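Adenylate/guanylate cyclase/hydrolase, alpha/beta fold family (Ruegeria pomeroyi, PDB 3MR7) probably acts as an adenylate cyclase, this chain being the N-terminal cyclase catalytic domain of a longer protein that also carries an alpha/beta-hydrolase domain. Local coordinates at residues A13-Y18 / I94-G99; I100-I105 / D136-I141; A125-G130 / V167-P172. All blocks are in the same frame, centred on the assembly; numbering follows the deposited sequence.

Contact 1 (A13-Y18 / I94-G99); sequences ADMAGY and IQYRIG
The edge of the Tyr96 ring meets the Asp14 carbonyl, with Asp14 O near the ring plane and 3.4 Å from Tyr96 CD1, while Met15 CA approaches obliquely. The Tyr96 side chain also packs on Met81 of helix 67-84, Ile41 of helix 27-47 and Leu21 of the second subunit. Ala16 CA and the Asp14 carboxylate, its plane turned by 78°, approach the Arg97 guanidinium obliquely.

Between these groups, which lie on opposite faces of the sheet, strands 13-15 and 96-99 run antiparallel, parts of the neighbouring strands 4-15 and 96-107 in the mixed sheet of the cyclase domain. Asp14 and Arg97 form a hydrogen-bonded pair, Arg97 N to Asp14 O at 2.9 Å and Asp14 N to Arg97 O at 3.2 Å; Ala16 N reaches Gln95 O at 2.7 Å. Small Ala13, its CB 3.8 Å from Ile98 CG1, suits the buried face that also carries Tyr96 and the selenomethionine Met15.

The Arg97 chain bends at chi3 (-53°) and runs alongside Asp14; NH2 stays 3.8 Å from Asp14 OD2, a long salt bridge. Its firmer partner is Glu124, through NE. Asp14 OD1 accepts from Met15 N and from Ser19 of the second subunit. An alanine in place of Asp14 would probably leave both without this acceptor, and Arg97 without its second, more distant carboxylate. Backbone bonds thus fix the strands, while the carboxylate ties their polar face to the dimer interface.

Contact 2 (I100-I105 / D136-I141); sequences INIGDI and DIVHQI
Val138 packs against Ile100 and Ile102 in an apolar helix-on-sheet contact, where the short helix 136-141 lies across strand 100-105, part of the domain's central sheet. The two axes are 98° apart and approach to 7.0 Å, close enough for a branched residue of modest size to touch the strand itself.

Val138 suits this place: with CG1 anti to the backbone N (chi1 161°), its other methyl, CG2, meets the strand. That one methyl sits 3.9 Å from Ile100 CG2 and 3.7 Å from Ile102 CD1, and also lies 3.7 Å from the backbone carbon Asn101 C between them; the Val138 side chain crosses those of both isoleucines at about a right angle. Ile102 extends the apolar surface, its CD1 reaching Ile141 CD1 at 4.2 Å. Ile137, one residue earlier on the helix, brings its CD1 to 3.8 Å from Ile102 O. Here the helix is nearer solvent, and Ile137 and Ile141 are exposed while Val138 is buried.

Asn101, between the two isoleucines, starts off on the other side of the strand. Its OD1 bonds to Ser135 OG, just ahead of the helix, and takes a weak bond from Ile102 N, while ND2 bonds to Ala116 O.

Helix 67-84 completes the apolar layer with small residues, Ala70 and Ala74 against Ile100 and Ala67 against Ile102 and Ile141, while strands 4-15 and 132-135 flank strand 96-107 in the sheet.

Contact 3 (A125-G130 / V167-P172); sequences AISEPG and VWQWVP
Glu128 and Gln169 cross at about a right angle where the loop after helix 115-126 passes over the end of strand 161-170. Glu128 places CG between its backbone N and carbonyl carbon (chi1 73°) and then runs extended, which brings its carboxylate obliquely against Val171, OE2 3.4 Å from Val171 CG1. Gln169 has CG anti to the backbone N, and its extended chain carries the amide group from the strand to the loop. There Gln169 CD is 4.0 Å from Glu128 CG, and the amide and carboxylate planes lie 48° apart. Long, flexible polar residues suit this join, since their methylenes give it an aliphatic part, Glu128 CG lying against the Gln169 amide group.

At the helix end Ile126 turns inward, and its CD1 meets Val167 CG1 at 4.2 Å. Ser127, the first residue to leave helical angles, bonds through OG to Glu128 O (3.1 Å), tying the turn to itself. At the far end Gly130 adopts a positive phi of 83°, easy for a residue without a side chain, and its carbonyl O lies 3.4 Å from Pro172 CD and 4.1 Å from Trp170 CZ3. Pro172 N sits over one face of the Trp170 indole, offset toward the rim; the indole also packs on Leu75 of helix 67-84.

The second subunit comes close as well: its Arg122 bonds to Ile126 O, and its Lys159 makes a weak, long ion pair with Glu128. Apolar packing at Ile126 and at Gly130 thus lies on either side, along the chain, of a polar middle at Glu128 and Gln169.

Contact 1 is the most buried, a strand pair held by backbone hydrogen bonds; contacts 2 and 3 are partly buried and rest mainly on side-chain packing. Strand 96-107 serves contacts 1 and 2 in succession, pairing with strand 4-15 in the first and lying under a helix in the second. Contact 2 is almost wholly aliphatic and touches no other subunit, whereas contacts 1 and 3 carry charged side chains and both meet the second copy. These two also adjoin, with Tyr96 O probably hydrogen-bonded to Gly130 N, and contacts 2 and 3 are joined by Asp136 and His139 meeting Trp168. All three lie in the cyclase catalytic domain.

Contact 1 (A13-Y18 / I94-G99)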
loop_
_atom_site.group_PDB
_atom_site.type_symbol
_atom_site.label_atom_id
_atom_site.label_comp_id
_atom_site.label_asym_id
_atom_site.label_seq_id
_atom_site.Cartn_x
_atom_site.Cartn_y
_atom_site.Cartn_z
ATOM N N ALA A 13 -7.383 -7.846 -4.063
ATOM C CA ALA A 13 -7.367 -6.591 -4.825
ATOM C C ALA A 13 -7.858 -5.378 -4.033
ATOM O O ALA A 13 -8.761 -5.493 -3.217
ATOM C CB ALA A 13 -8.179 -6.745 -6.119
ATOM N N ASP A 14 -7.269 -4.217 -4.301
ATOM C CA ASP A 14 -7.654 -2.954 -3.660
ATOM C C ASP A 14 -7.504 -1.850 -4.695
ATOM O O ASP A 14 -6.952 -2.060 -5.763
ATOM C CB ASP A 14 -6.730 -2.657 -2.481
ATOM C CG ASP A 14 -7.363 -1.755 -1.403
ATOM O OD1 ASP A 14 -8.426 -1.087 -1.611
ATOM O OD2 ASP A 14 -6.740 -1.720 -0.313
HETATM N N MSE A 15 -8.005 -0.670 -4.382
HETATM C CA MSE A 15 -7.915 0.434 -5.302
HETATM C C MSE A 15 -6.770 1.313 -4.874
HETATM O O MSE A 15 -6.649 1.650 -3.694
HETATM C CB MSE A 15 -9.178 1.269 -5.267
HETATM C CG MSE A 15 -9.179 2.312 -6.377
HETATM SE SE MSE A 15 -10.560 3.682 -6.194
HETATM C CE MSE A 15 -10.188 4.728 -7.778
ATOM N N ALA A 16 -5.930 1.695 -5.825
ATOM C CA ALA A 16 -4.799 2.552 -5.510
ATOM C C ALA A 16 -5.289 3.977 -5.442
ATOM O O ALA A 16 -6.354 4.295 -5.983
ATOM C CB ALA A 16 -3.759 2.442 -6.585
ATOM N N GLY A 17 -4.522 4.837 -4.792
ATOM C CA GLY A 17 -4.613 6.258 -5.077
ATOM C C GLY A 17 -5.699 6.993 -4.331
ATOM O O GLY A 17 -6.369 6.438 -3.467
ATOM N N TYR A 18 -5.857 8.262 -4.676
ATOM C CA TYR A 18 -6.923 9.098 -4.136
ATOM C C TYR A 18 -6.929 9.207 -2.625
ATOM O O TYR A 18 -7.949 9.007 -2.001
ATOM C CB TYR A 18 -8.283 8.667 -4.688
ATOM C CG TYR A 18 -8.440 9.124 -6.116
ATOM C CD1 TYR A 18 -8.761 10.444 -6.396
ATOM C CD2 TYR A 18 -8.195 8.267 -7.189
ATOM C CE1 TYR A 18 -8.870 10.904 -7.697
ATOM C CE2 TYR A 18 -8.291 8.728 -8.512
ATOM C CZ TYR A 18 -8.637 10.051 -8.747
ATOM O OH TYR A 18 -8.767 10.558 -10.020
ATOM N N ILE A 94 -8.074 5.641 -12.269
ATOM C CA ILE A 94 -8.361 4.661 -11.239
ATOM C C ILE A 94 -7.479 3.476 -11.553
ATOM O O ILE A 94 -7.430 3.033 -12.685
ATOM C CB ILE A 94 -9.843 4.212 -11.285
ATOM C CG1 ILE A 94 -10.759 5.381 -10.938
ATOM C CG2 ILE A 94 -10.092 3.020 -10.367
ATOM C CD1 ILE A 94 -12.172 4.981 -10.529
ATOM N N GLN A 95 -6.752 2.970 -10.576
ATOM C CA GLN A 95 -6.028 1.734 -10.813
ATOM C C GLN A 95 -6.166 0.791 -9.659
ATOM O O GLN A 95 -6.102 1.205 -8.498
ATOM C CB GLN A 95 -4.552 1.988 -11.018
ATOM C CG GLN A 95 -4.207 2.808 -12.207
ATOM C CD GLN A 95 -2.717 3.160 -12.214
ATOM O OE1 GLN A 95 -2.228 3.892 -11.343
ATOM N NE2 GLN A 95 -1.990 2.615 -13.170
ATOM N N TYR A 96 -6.319 -0.483 -9.973
ATOM C CA TYR A 96 -6.315 -1.485 -8.925
ATOM C C TYR A 96 -4.900 -2.047 -8.650
ATOM O O TYR A 96 -4.003 -1.904 -9.480
ATOM C CB TYR A 96 -7.305 -2.568 -9.285
ATOM C CG TYR A 96 -8.731 -2.065 -9.316
ATOM C CD1 TYR A 96 -9.416 -1.787 -8.141
ATOM C CD2 TYR A 96 -9.391 -1.872 -10.515
ATOM C CE1 TYR A 96 -10.719 -1.332 -8.171
ATOM C CE2 TYR A 96 -10.665 -1.422 -10.560
ATOM C CZ TYR A 96 -11.343 -1.153 -9.396
ATOM O OH TYR A 96 -12.648 -0.689 -9.470
ATOM N N ARG A 97 -4.692 -2.621 -7.464
ATOM C CA ARG A 97 -3.495 -3.434 -7.168
ATOM C C ARG A 97 -3.984 -4.864 -7.008
ATOM O O ARG A 97 -5.093 -5.079 -6.527
ATOM C CB ARG A 97 -2.808 -2.976 -5.869
ATOM C CG ARG A 97 -2.037 -1.666 -5.973
ATOM C CD ARG A 97 -1.211 -1.492 -4.756
ATOM N NE ARG A 97 -2.077 -1.640 -3.608
ATOM C CZ ARG A 97 -2.606 -0.617 -2.961
ATOM N NH1 ARG A 97 -2.299 0.612 -3.339
ATOM N NH2 ARG A 97 -3.436 -0.817 -1.942
ATOM N N ILE A 98 -3.198 -5.853 -7.417
ATOM C CA ILE A 98 -3.657 -7.232 -7.259
ATOM C C ILE A 98 -2.556 -8.150 -6.838
ATOM O O ILE A 98 -1.464 -8.080 -7.364
ATOM C CB ILE A 98 -4.292 -7.787 -8.533
ATOM C CG1 ILE A 98 -5.536 -6.971 -8.896
ATOM C CG2 ILE A 98 -4.646 -9.255 -8.347
ATOM C CD1 ILE A 98 -6.044 -7.197 -10.291
ATOM N N GLY A 99 -2.854 -8.981 -5.849
ATOM C CA GLY A 99 -1.967 -10.041 -5.400
ATOM C C GLY A 99 -2.629 -11.406 -5.537
ATOM O O GLY A 99 -3.836 -11.566 -5.429
#

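Contact 2 (I100-I105 / D136-I141)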
loop_
_atom_site.group_PDB
_atom_site.type_symbol
_atom_site.label_atom_id
_atom_site.label_comp_id
_atom_site.label_asym_id
_atom_site.label_seq_id
_atom_site.Cartn_x
_atom_site.Cartn_y
_atom_site.Cartn_z
ATOM N N ILE A 100 -1.830 -12.414 -5.804
ATOM C CA ILE A 100 -2.355 -13.755 -5.982
ATOM C C ILE A 100 -1.383 -14.697 -5.322
ATOM O O ILE A 100 -0.200 -14.527 -5.477
ATOM C CB ILE A 100 -2.434 -14.111 -7.458
ATOM C CG1 ILE A 100 -3.372 -13.144 -8.160
ATOM C CG2 ILE A 100 -2.926 -15.531 -7.617
ATOM C CD1 ILE A 100 -3.508 -13.404 -9.601
ATOM N N ASN A 101 -1.870 -15.675 -4.569
ATOM C CA ASN A 101 -0.984 -16.637 -3.925
ATOM C C ASN A 101 -1.626 -18.017 -3.929
ATOM O O ASN A 101 -2.754 -18.166 -4.366
ATOM C CB ASN A 101 -0.659 -16.183 -2.506
ATOM C CG ASN A 101 0.275 -17.136 -1.791
ATOM O OD1 ASN A 101 1.183 -17.701 -2.398
ATOM N ND2 ASN A 101 0.057 -17.326 -0.497
ATOM N N ILE A 102 -0.910 -19.024 -3.448
ATOM C CA ILE A 102 -1.476 -20.357 -3.305
ATOM C C ILE A 102 -1.098 -21.018 -1.970
ATOM O O ILE A 102 -0.060 -20.714 -1.378
ATOM C CB ILE A 102 -1.102 -21.214 -4.503
ATOM C CG1 ILE A 102 -2.067 -20.935 -5.641
ATOM C CG2 ILE A 102 -1.162 -22.683 -4.170
ATOM C CD1 ILE A 102 -1.510 -21.341 -6.971
ATOM N N GLY A 103 -1.959 -21.888 -1.464
ATOM C CA GLY A 103 -1.649 -22.582 -0.231
ATOM C C GLY A 103 -2.742 -23.543 0.181
ATOM O O GLY A 103 -3.813 -23.555 -0.418
ATOM N N ASP A 104 -2.444 -24.380 1.173
ATOM C CA ASP A 104 -3.476 -25.070 1.933
ATOM C C ASP A 104 -4.085 -24.029 2.883
ATOM O O ASP A 104 -3.403 -23.492 3.739
ATOM C CB ASP A 104 -2.880 -26.222 2.746
ATOM C CG ASP A 104 -2.431 -27.403 1.883
ATOM O OD1 ASP A 104 -2.814 -27.478 0.701
ATOM O OD2 ASP A 104 -1.692 -28.270 2.399
ATOM N N ILE A 105 -5.354 -23.700 2.706
ATOM C CA ILE A 105 -6.003 -22.778 3.615
ATOM C C ILE A 105 -7.279 -23.435 4.047
ATOM O O ILE A 105 -7.727 -24.366 3.402
ATOM C CB ILE A 105 -6.361 -21.470 2.930
ATOM C CG1 ILE A 105 -7.654 -21.624 2.153
ATOM C CG2 ILE A 105 -5.270 -21.080 1.971
ATOM C CD1 ILE A 105 -7.418 -22.174 0.798
ATOM N N ASP A 136 5.944 -16.763 -5.672
ATOM C CA ASP A 136 6.806 -17.647 -6.433
ATOM C C ASP A 136 6.122 -18.969 -6.721
ATOM O O ASP A 136 6.283 -19.517 -7.803
ATOM C CB ASP A 136 8.113 -17.893 -5.669
ATOM C CG ASP A 136 9.119 -18.654 -6.487
ATOM O OD1 ASP A 136 9.364 -18.232 -7.620
ATOM O OD2 ASP A 136 9.662 -19.668 -6.015
ATOM N N ILE A 137 5.374 -19.498 -5.754
ATOM C CA ILE A 137 4.619 -20.716 -6.010
ATOM C C ILE A 137 3.710 -20.477 -7.224
ATOM O O ILE A 137 3.620 -21.340 -8.111
ATOM C CB ILE A 137 3.703 -21.091 -4.859
ATOM C CG1 ILE A 137 4.457 -21.375 -3.601
ATOM C CG2 ILE A 137 2.970 -22.333 -5.153
ATOM C CD1 ILE A 137 3.482 -21.363 -2.428
ATOM N N VAL A 138 3.015 -19.331 -7.263
ATOM C CA VAL A 138 2.053 -19.101 -8.346
ATOM C C VAL A 138 2.810 -19.040 -9.643
ATOM O O VAL A 138 2.393 -19.587 -10.666
ATOM C CB VAL A 138 1.215 -17.817 -8.192
ATOM C CG1 VAL A 138 0.621 -17.412 -9.515
ATOM C CG2 VAL A 138 0.095 -18.019 -7.185
ATOM N N HIS A 139 3.967 -18.401 -9.581
ATOM C CA HIS A 139 4.771 -18.221 -10.781
ATOM C C HIS A 139 5.286 -19.517 -11.387
ATOM O O HIS A 139 5.319 -19.633 -12.605
ATOM C CB HIS A 139 5.943 -17.289 -10.533
ATOM C CG HIS A 139 6.689 -16.963 -11.778
ATOM N ND1 HIS A 139 7.911 -17.534 -12.083
ATOM C CD2 HIS A 139 6.378 -16.165 -12.819
ATOM C CE1 HIS A 139 8.317 -17.074 -13.245
ATOM N NE2 HIS A 139 7.406 -16.241 -13.720
ATOM N N GLN A 140 5.691 -20.476 -10.555
ATOM C CA GLN A 140 6.280 -21.709 -11.074
ATOM C C GLN A 140 5.206 -22.501 -11.809
ATOM O O GLN A 140 5.506 -23.266 -12.723
ATOM C CB GLN A 140 6.912 -22.556 -9.970
ATOM C CG GLN A 140 7.964 -21.849 -9.162
ATOM C CD GLN A 140 8.758 -22.790 -8.272
ATOM O OE1 GLN A 140 8.876 -22.553 -7.068
ATOM N NE2 GLN A 140 9.314 -23.869 -8.860
ATOM N N ILE A 141 3.949 -22.269 -11.437
ATOM C CA ILE A 141 2.823 -23.014 -12.011
ATOM C C ILE A 141 2.254 -22.332 -13.234
ATOM O O ILE A 141 1.683 -22.997 -14.102
ATOM C CB ILE A 141 1.648 -23.152 -11.002
ATOM C CG1 ILE A 141 2.006 -24.069 -9.843
ATOM C CG2 ILE A 141 0.404 -23.660 -11.685
ATOM C CD1 ILE A 141 0.906 -24.225 -8.892
#

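Contact 3 (A125-G130 / V167-P172)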
loop_
_atom_site.group_PDB
_atom_site.type_symbol
_atom_site.label_atom_id
_atom_site.label_comp_id
_atom_site.label_asym_id
_atom_site.label_seq_id
_atom_site.Cartn_x
_atom_site.Cartn_y
_atom_site.Cartn_z
ATOM N N ALA A 125 -0.927 -5.449 -1.454
ATOM C CA ALA A 125 -0.520 -4.188 -0.867
ATOM C C ALA A 125 0.812 -3.668 -1.405
ATOM O O ALA A 125 0.996 -2.473 -1.540
ATOM C CB ALA A 125 -0.467 -4.324 0.647
ATOM N N ILE A 126 1.754 -4.550 -1.701
ATOM C CA ILE A 126 3.030 -4.075 -2.217
ATOM C C ILE A 126 3.036 -4.005 -3.738
ATOM O O ILE A 126 3.930 -3.410 -4.307
ATOM C CB ILE A 126 4.168 -4.981 -1.805
ATOM C CG1 ILE A 126 4.044 -6.281 -2.617
ATOM C CG2 ILE A 126 4.210 -5.129 -0.243
ATOM C CD1 ILE A 126 4.916 -7.370 -2.188
ATOM N N SER A 127 2.046 -4.602 -4.394
ATOM C CA SER A 127 1.975 -4.569 -5.851
ATOM C C SER A 127 1.949 -3.145 -6.366
ATOM O O SER A 127 1.368 -2.277 -5.743
ATOM C CB SER A 127 0.707 -5.264 -6.332
ATOM O OG SER A 127 0.533 -5.052 -7.716
ATOM N N GLU A 128 2.547 -2.875 -7.513
ATOM C CA GLU A 128 2.382 -1.524 -7.972
ATOM C C GLU A 128 1.045 -1.304 -8.643
ATOM O O GLU A 128 0.400 -2.237 -9.085
ATOM C CB GLU A 128 3.592 -0.941 -8.696
ATOM C CG GLU A 128 3.916 -1.392 -10.067
ATOM C CD GLU A 128 5.307 -0.876 -10.457
ATOM O OE1 GLU A 128 6.116 -0.608 -9.533
ATOM O OE2 GLU A 128 5.593 -0.726 -11.667
ATOM N N PRO A 129 0.589 -0.060 -8.633
ATOM C CA PRO A 129 -0.763 0.209 -9.103
ATOM C C PRO A 129 -0.888 -0.194 -10.547
ATOM O O PRO A 129 0.005 0.098 -11.342
ATOM C CB PRO A 129 -0.882 1.715 -8.958
ATOM C CG PRO A 129 0.092 2.058 -7.844
ATOM C CD PRO A 129 1.246 1.147 -8.099
ATOM N N GLY A 130 -1.983 -0.882 -10.855
ATOM C CA GLY A 130 -2.249 -1.361 -12.192
ATOM C C GLY A 130 -1.566 -2.662 -12.551
ATOM O O GLY A 130 -1.763 -3.149 -13.636
ATOM N N VAL A 167 8.627 -12.724 -4.696
ATOM C CA VAL A 167 7.498 -12.105 -5.355
ATOM C C VAL A 167 7.818 -11.720 -6.798
ATOM O O VAL A 167 8.841 -11.089 -7.090
ATOM C CB VAL A 167 7.052 -10.868 -4.531
ATOM C CG1 VAL A 167 6.036 -10.033 -5.268
ATOM C CG2 VAL A 167 6.513 -11.325 -3.167
ATOM N N TRP A 168 6.933 -12.120 -7.701
ATOM C CA TRP A 168 7.082 -11.814 -9.114
ATOM C C TRP A 168 6.004 -10.828 -9.485
ATOM O O TRP A 168 4.871 -10.900 -8.983
ATOM C CB TRP A 168 6.898 -13.077 -9.933
ATOM C CG TRP A 168 7.944 -14.082 -9.655
ATOM C CD1 TRP A 168 8.018 -14.918 -8.580
ATOM C CD2 TRP A 168 9.080 -14.362 -10.463
ATOM N NE1 TRP A 168 9.132 -15.701 -8.668
ATOM C CE2 TRP A 168 9.807 -15.381 -9.814
ATOM C CE3 TRP A 168 9.550 -13.859 -11.689
ATOM C CZ2 TRP A 168 10.995 -15.902 -10.341
ATOM C CZ3 TRP A 168 10.717 -14.375 -12.210
ATOM C CH2 TRP A 168 11.438 -15.382 -11.537
ATOM N N GLN A 169 6.348 -9.916 -10.378
ATOM C CA GLN A 169 5.431 -8.857 -10.761
ATOM C C GLN A 169 5.313 -8.651 -12.253
ATOM O O GLN A 169 6.278 -8.731 -13.005
ATOM C CB GLN A 169 5.846 -7.532 -10.121
ATOM C CG GLN A 169 4.871 -6.395 -10.376
ATOM C CD GLN A 169 5.308 -5.124 -9.709
ATOM O OE1 GLN A 169 6.299 -4.517 -10.114
ATOM N NE2 GLN A 169 4.585 -4.710 -8.668
ATOM N N TRP A 170 4.104 -8.343 -12.670
ATOM C CA TRP A 170 3.847 -7.977 -14.031
ATOM C C TRP A 170 3.245 -6.593 -14.037
ATOM O O TRP A 170 2.361 -6.280 -13.237
ATOM C CB TRP A 170 2.865 -8.961 -14.625
ATOM C CG TRP A 170 2.309 -8.518 -15.917
ATOM C CD1 TRP A 170 2.804 -8.776 -17.165
ATOM C CD2 TRP A 170 1.133 -7.746 -16.103
ATOM N NE1 TRP A 170 2.005 -8.201 -18.117
ATOM C CE2 TRP A 170 0.970 -7.564 -17.490
ATOM C CE3 TRP A 170 0.189 -7.203 -15.231
ATOM C CZ2 TRP A 170 -0.083 -6.861 -18.018
ATOM C CZ3 TRP A 170 -0.834 -6.508 -15.747
ATOM C CH2 TRP A 170 -0.973 -6.336 -17.131
ATOM N N VAL A 171 3.746 -5.748 -14.918
ATOM C CA VAL A 171 3.138 -4.453 -15.130
ATOM C C VAL A 171 2.725 -4.385 -16.562
ATOM O O VAL A 171 3.306 -5.032 -17.413
ATOM C CB VAL A 171 4.091 -3.279 -14.851
ATOM C CG1 VAL A 171 4.777 -3.462 -13.522
ATOM C CG2 VAL A 171 5.103 -3.137 -15.971
ATOM N N PRO A 172 1.691 -3.606 -16.832
ATOM C CA PRO A 172 1.244 -3.460 -18.215
ATOM C C PRO A 172 2.319 -2.820 -19.062
ATOM O O PRO A 172 3.239 -2.179 -18.525
ATOM C CB PRO A 172 0.027 -2.551 -18.104
ATOM C CG PRO A 172 0.011 -2.080 -16.681
ATOM C CD PRO A 172 0.752 -3.034 -15.862
#